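Local atomic coordinates of coclaurine N-methyltransferase (Coptis japonica, PDB entry 6GKV), a protein that catalyses the S-adenosylmethionine-dependent N-methylation of coclaurine and related tetrahydroisoquinolines in alkaloid biosynthesis. Residues A[41-44]-A[45-48]; A[49-52]-A[53-57]. All blocks are in the same frame, centred on the assembly; numbering follows the deposited sequence.

Contact 1. Residues A[41-44]-A[45-48]; sequences KPTY and EEQI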
ATOM      1  N   LYS A  41      14.398  -4.994  -2.152  1.00 50.76           N
ATOM      2  CA  LYS A  41      14.999  -4.485  -3.382  1.00 47.94           C
ATOM      3  C   LYS A  41      15.801  -3.212  -3.120  1.00 47.88           C
ATOM      4  O   LYS A  41      15.478  -2.417  -2.232  1.00 45.21           O
ATOM      5  CB  LYS A  41      13.927  -4.226  -4.441  1.00 52.97           C
ATOM      6  CG  LYS A  41      13.259  -5.490  -4.982  1.00 52.63           C
ATOM      7  CD  LYS A  41      14.271  -6.415  -5.633  1.00 50.99           C
ATOM      8  CE  LYS A  41      13.637  -7.751  -6.021  1.00 52.50           C
ATOM      9  NZ  LYS A  41      14.625  -8.746  -6.578  1.00 48.43           N
ATOM     10  N   PRO A  42      16.865  -3.009  -3.893  1.00 47.85           N
ATOM     11  CA  PRO A  42      17.711  -1.860  -3.555  1.00 45.88           C
ATOM     12  C   PRO A  42      17.044  -0.507  -3.864  1.00 52.80           C
ATOM     13  O   PRO A  42      17.401   0.494  -3.246  1.00 52.16           O
ATOM     14  CB  PRO A  42      18.980  -2.084  -4.405  1.00 37.67           C
ATOM     15  CG  PRO A  42      18.596  -3.094  -5.450  1.00 43.24           C
ATOM     16  CD  PRO A  42      17.483  -3.910  -4.879  1.00 49.05           C
ATOM     17  N   THR A  43      16.083  -0.469  -4.777  1.00 52.76           N
ATOM     18  CA  THR A  43      15.344   0.771  -5.017  1.00 46.39           C
ATOM     19  C   THR A  43      13.863   0.568  -4.761  1.00 45.67           C
ATOM     20  O   THR A  43      13.334  -0.512  -5.017  1.00 43.89           O
ATOM     21  CB  THR A  43      15.514   1.267  -6.442  1.00 48.43           C
ATOM     22  OG1 THR A  43      14.910   0.327  -7.331  1.00 54.06           O
ATOM     23  CG2 THR A  43      16.980   1.395  -6.794  1.00 51.24           C
ATOM     24  N   TYR A  44      13.183   1.600  -4.259  1.00 43.98           N
ATOM     25  CA  TYR A  44      11.755   1.468  -3.992  1.00 38.02           C
ATOM     26  C   TYR A  44      10.984   1.191  -5.279  1.00 35.88           C
ATOM     27  O   TYR A  44       9.975   0.491  -5.263  1.00 37.25           O
ATOM     28  CB  TYR A  44      11.205   2.714  -3.311  1.00 36.59           C
ATOM     29  CG  TYR A  44       9.936   2.426  -2.563  1.00 29.73           C
ATOM     30  CD1 TYR A  44       9.955   1.584  -1.475  1.00 29.37           C
ATOM     31  CD2 TYR A  44       8.719   2.990  -2.938  1.00 31.06           C
ATOM     32  CE1 TYR A  44       8.803   1.287  -0.757  1.00 28.87           C
ATOM     33  CE2 TYR A  44       7.549   2.688  -2.228  1.00 36.64           C
ATOM     34  CZ  TYR A  44       7.609   1.834  -1.133  1.00 35.76           C
ATOM     35  OH  TYR A  44       6.494   1.510  -0.392  1.00 34.56           O
ATOM     36  N   GLU A  45      11.485   1.737  -6.386  1.00 37.53           N
ATOM     37  CA  GLU A  45      10.860   1.581  -7.686  1.00 42.09           C
ATOM     38  C   GLU A  45      10.753   0.102  -8.041  1.00 47.40           C
ATOM     39  O   GLU A  45       9.712  -0.353  -8.510  1.00 45.66           O
ATOM     40  CB  GLU A  45      11.655   2.316  -8.762  1.00 35.95           C
ATOM     41  CG  GLU A  45      11.089   2.141 -10.142  1.00 41.15           C
ATOM     42  CD  GLU A  45      11.998   2.696 -11.212  1.00 54.91           C
ATOM     43  OE1 GLU A  45      13.143   3.071 -10.880  1.00 57.24           O
ATOM     44  OE2 GLU A  45      11.576   2.749 -12.390  1.00 65.17           O
ATOM     45  N   GLU A  46      11.842  -0.628  -7.802  1.00 46.97           N
ATOM     46  CA  GLU A  46      11.907  -2.070  -8.052  1.00 43.01           C
ATOM     47  C   GLU A  46      11.019  -2.844  -7.084  1.00 43.92           C
ATOM     48  O   GLU A  46      10.372  -3.816  -7.462  1.00 54.91           O
ATOM     49  CB  GLU A  46      13.351  -2.557  -7.966  1.00 42.41           C
ATOM     50  CG  GLU A  46      14.127  -2.345  -9.262  1.00 53.05           C
ATOM     51  CD  GLU A  46      15.641  -2.522  -9.122  1.00 61.52           C
ATOM     52  OE1 GLU A  46      16.300  -2.826 -10.150  1.00 65.70           O
ATOM     53  OE2 GLU A  46      16.165  -2.341  -7.998  1.00 51.50           O
ATOM     54  N   GLN A  47      10.962  -2.394  -5.840  1.00 39.84           N
ATOM     55  CA  GLN A  47      10.078  -3.003  -4.854  1.00 34.86           C
ATOM     56  C   GLN A  47       8.617  -2.930  -5.305  1.00 45.60           C
ATOM     57  O   GLN A  47       7.888  -3.917  -5.193  1.00 48.69           O
ATOM     58  CB  GLN A  47      10.244  -2.304  -3.500  1.00 36.08           C
ATOM     59  CG  GLN A  47       9.786  -3.123  -2.301  1.00 37.11           C
ATOM     60  CD  GLN A  47      10.730  -4.298  -1.995  1.00 42.21           C
ATOM     61  OE1 GLN A  47      11.868  -4.108  -1.546  1.00 40.67           O
ATOM     62  NE2 GLN A  47      10.251  -5.511  -2.238  1.00 41.67           N
ATOM     63  N   ILE A  48       8.183  -1.751  -5.782  1.00 46.65           N
ATOM     64  CA  ILE A  48       6.774  -1.536  -6.133  1.00 38.11           C
ATOM     65  C   ILE A  48       6.435  -2.301  -7.410  1.00 35.62           C
ATOM     66  O   ILE A  48       5.399  -2.919  -7.496  1.00 39.86           O
ATOM     67  CB  ILE A  48       6.445  -0.029  -6.298  1.00 39.01           C
ATOM     68  CG1 ILE A  48       6.499   0.668  -4.948  1.00 32.81           C
ATOM     69  CG2 ILE A  48       5.037   0.190  -6.823  1.00 27.14           C
ATOM     70  CD1 ILE A  48       5.495   0.101  -3.984  1.00 27.80           C
TER
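T43 O takes the backbone N-H of Q47 at 3.1 Å, almost straight at 159°, and Y44 O takes that of I48, so the chain coming from the loop winds directly into helix 44-58. T43 is the N-cap. With chi1 at 66°, OG1 is tucked between its own backbone N and carbonyl carbon, facing the first turn; there it accepts from E46 N at 3.2 Å and donates its proton to E46 OE2 at 3.0 Å, meeting the carboxylate from above its plane. Replacing T43 by alanine removes OG1, and would probably leave E46 N with just its weak, bent bond to T43 O and the E46 carboxylate without the hydroxyl that holds it beside the cap. One residue on, the Q47 chain, bent at chi2 (71°), turns back toward the loop, and OE1 accepts from K41 N at 2.7 Å while NE2 is hydrogen-bonded to G39 O; one amide thus spans the loop before the cap. Y44 N is hydrogen-bonded to OE1 of E340 of the second subunit, whose T278 packs on E45 and I48. The Y44 ring slants across the I48 side chain, CE2 lying 3.5 Å from CG1 of I48.

Contact 2. Residues A[49-52]-A[53-57]; sequences AEIQ and NLTHS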
ATOM      1  N   ALA A  49       7.338  -2.256  -8.385  1.00 35.92           N
ATOM      2  CA  ALA A  49       7.242  -3.045  -9.604  1.00 40.09           C
ATOM      3  C   ALA A  49       7.103  -4.554  -9.337  1.00 49.61           C
ATOM      4  O   ALA A  49       6.351  -5.220 -10.042  1.00 56.56           O
ATOM      5  CB  ALA A  49       8.449  -2.782 -10.482  1.00 36.70           C
ATOM      6  N   GLU A  50       7.817  -5.092  -8.339  1.00 45.26           N
ATOM      7  CA  GLU A  50       7.620  -6.497  -7.909  1.00 43.46           C
ATOM      8  C   GLU A  50       6.204  -6.764  -7.424  1.00 41.55           C
ATOM      9  O   GLU A  50       5.629  -7.800  -7.714  1.00 42.87           O
ATOM     10  CB  GLU A  50       8.592  -6.884  -6.796  1.00 39.15           C
ATOM     11  CG  GLU A  50       9.997  -7.145  -7.275  1.00 45.08           C
ATOM     12  CD  GLU A  50      10.036  -8.213  -8.370  1.00 59.90           C
ATOM     13  OE1 GLU A  50       9.451  -9.309  -8.174  1.00 62.30           O
ATOM     14  OE2 GLU A  50      10.645  -7.954  -9.434  1.00 57.21           O
ATOM     15  N   ILE A  51       5.629  -5.824  -6.689  1.00 46.29           N
ATOM     16  CA  ILE A  51       4.262  -6.002  -6.234  1.00 44.81           C
ATOM     17  C   ILE A  51       3.306  -6.017  -7.430  1.00 50.65           C
ATOM     18  O   ILE A  51       2.289  -6.688  -7.402  1.00 50.92           O
ATOM     19  CB  ILE A  51       3.840  -4.904  -5.228  1.00 43.09           C
ATOM     20  CG1 ILE A  51       4.753  -4.923  -3.999  1.00 37.87           C
ATOM     21  CG2 ILE A  51       2.360  -5.104  -4.784  1.00 43.10           C
ATOM     22  CD1 ILE A  51       4.534  -6.134  -3.122  1.00 44.11           C
ATOM     23  N   GLN A  52       3.646  -5.286  -8.491  1.00 45.91           N
ATOM     24  CA  GLN A  52       2.759  -5.163  -9.641  1.00 45.85           C
ATOM     25  C   GLN A  52       2.846  -6.397 -10.538  1.00 48.02           C
ATOM     26  O   GLN A  52       1.845  -6.806 -11.120  1.00 47.00           O
ATOM     27  CB  GLN A  52       3.096  -3.899 -10.440  1.00 50.20           C
ATOM     28  CG  GLN A  52       2.824  -2.612  -9.679  1.00 47.13           C
ATOM     29  CD  GLN A  52       1.384  -2.515  -9.244  1.00 45.28           C
ATOM     30  OE1 GLN A  52       0.496  -2.311 -10.073  1.00 41.56           O
ATOM     31  NE2 GLN A  52       1.138  -2.675  -7.937  1.00 42.96           N
ATOM     32  N   ASN A  53       4.048  -6.969 -10.648  1.00 38.16           N
ATOM     33  CA  ASN A  53       4.267  -8.185 -11.389  1.00 39.44           C
ATOM     34  C   ASN A  53       3.405  -9.294 -10.824  1.00 47.57           C
ATOM     35  O   ASN A  53       2.752 -10.029 -11.565  1.00 50.13           O
ATOM     36  CB  ASN A  53       5.735  -8.583 -11.345  1.00 49.79           C
ATOM     37  CG  ASN A  53       6.599  -7.674 -12.177  1.00 56.63           C
ATOM     38  OD1 ASN A  53       6.085  -6.857 -12.935  1.00 66.63           O
ATOM     39  ND2 ASN A  53       7.922  -7.811 -12.050  1.00 51.38           N
ATOM     40  N   LEU A  54       3.372  -9.385  -9.501  1.00 42.96           N
ATOM     41  CA  LEU A  54       2.559 -10.401  -8.864  1.00 45.30           C
ATOM     42  C   LEU A  54       1.046 -10.071  -8.914  1.00 48.85           C
ATOM     43  O   LEU A  54       0.242 -10.929  -9.269  1.00 50.66           O
ATOM     44  CB  LEU A  54       3.027 -10.618  -7.420  1.00 40.06           C
ATOM     45  CG  LEU A  54       2.414 -11.860  -6.766  1.00 42.28           C
ATOM     46  CD1 LEU A  54       2.587 -13.070  -7.676  1.00 29.09           C
ATOM     47  CD2 LEU A  54       3.004 -12.119  -5.397  1.00 38.04           C
ATOM     48  N   THR A  55       0.646  -8.845  -8.584  1.00 45.74           N
ATOM     49  CA  THR A  55      -0.783  -8.503  -8.639  1.00 46.62           C
ATOM     50  C   THR A  55      -1.348  -8.791 -10.025  1.00 51.06           C
ATOM     51  O   THR A  55      -2.473  -9.260 -10.160  1.00 61.33           O
ATOM     52  CB  THR A  55      -1.060  -7.032  -8.293  1.00 36.83           C
ATOM     53  OG1 THR A  55      -0.209  -6.197  -9.087  1.00 47.94           O
ATOM     54  CG2 THR A  55      -0.781  -6.762  -6.820  1.00 34.16           C
ATOM     55  N   HIS A  56      -0.551  -8.544 -11.053  1.00 49.87           N
ATOM     56  CA  HIS A  56      -1.018  -8.693 -12.425  1.00 48.92           C
ATOM     57  C   HIS A  56      -1.055 -10.154 -12.880  1.00 56.73           C
ATOM     58  O   HIS A  56      -1.981 -10.570 -13.593  1.00 52.61           O
ATOM     59  CB  HIS A  56      -0.142  -7.875 -13.364  1.00 55.12           C
ATOM     60  CG  HIS A  56      -0.501  -6.422 -13.394  1.00 77.86           C
ATOM     61  ND1 HIS A  56      -0.242  -5.564 -12.338  1.00 68.33           N
ATOM     62  CD2 HIS A  56      -1.130  -5.671 -14.330  1.00 82.15           C
ATOM     63  CE1 HIS A  56      -0.686  -4.363 -12.632  1.00 71.55           C
ATOM     64  NE2 HIS A  56      -1.234  -4.396 -13.838  1.00 77.06           N
ATOM     65  N   SER A  57      -0.057 -10.933 -12.472  1.00 47.50           N
ATOM     66  CA  SER A  57       0.013 -12.317 -12.922  1.00 43.38           C
ATOM     67  C   SER A  57      -1.106 -13.136 -12.286  1.00 43.03           C
ATOM     68  O   SER A  57      -1.658 -14.034 -12.921  1.00 47.12           O
ATOM     69  CB  SER A  57       1.394 -12.931 -12.619  1.00 42.94           C
ATOM     70  OG  SER A  57       1.714 -12.881 -11.240  1.00 54.00           O
TER
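Q52 O is gripped twice by H56, through the backbone N-H at 3.0 Å and through ring atom ND1 at 2.7 Å, within a regular alpha-helical turn of helix 44-58. The two donors reach the carbonyl oxygen from opposite faces of its plane. The ring bond is short but bent, 132° at the hydrogen, and Q52 O lies 23° out of the imidazole plane. A chi1 of -81° sets the H56 ring beside its own backbone N, folding ND1 back over the preceding turn.

The Q52 amide completes this side: its OE1 sits in the plane of the imidazole at the ring edge, 3.5 Å from CE1 of H56, with the amide and ring planes steeply inclined to each other. Next to it, T55 OG1 is close to two main-chain oxygens, I51 O and Q52 O, while T55 N bonds to I51 O in the usual i to i+4 manner. CG2 of I51 and CG2 of T55 approach to 4.1 Å. On the exposed side, the E50 carboxylate and N53 amide stand nearly perpendicular to each other, more loosely associated, with OE2 of E50 3.8 Å from ND2 of N53.

Further out, toward its own chain, I51 touches S260 and Y266, T55 meets F263, and Q52 rests on Y266. The Q52-H56 pair lies at the dimer interface, where V274 of the second subunit packs on H56 and H276 N of that subunit gives a weak hydrogen bond to Q52 OE1.

From the N terminus, the chain leaves helix 21-39, and contact 1 closes the short connecting loop at the start of helix 44-58. Contact 2 follows directly on the next turns of the same helix, closing no loop of its own; the two neither nest nor cross, and their centres lie about 12 Å apart. They still meet, because the long side chain of K41 runs along the helix to place its CE 3.9 Å from CG of E50. Residues of the two contacts touch loops of their own chain, at 232-233 from contact 1 and at 260-266 from contact 2, while both present residues to strand 272-279 of the second subunit in the homodimer.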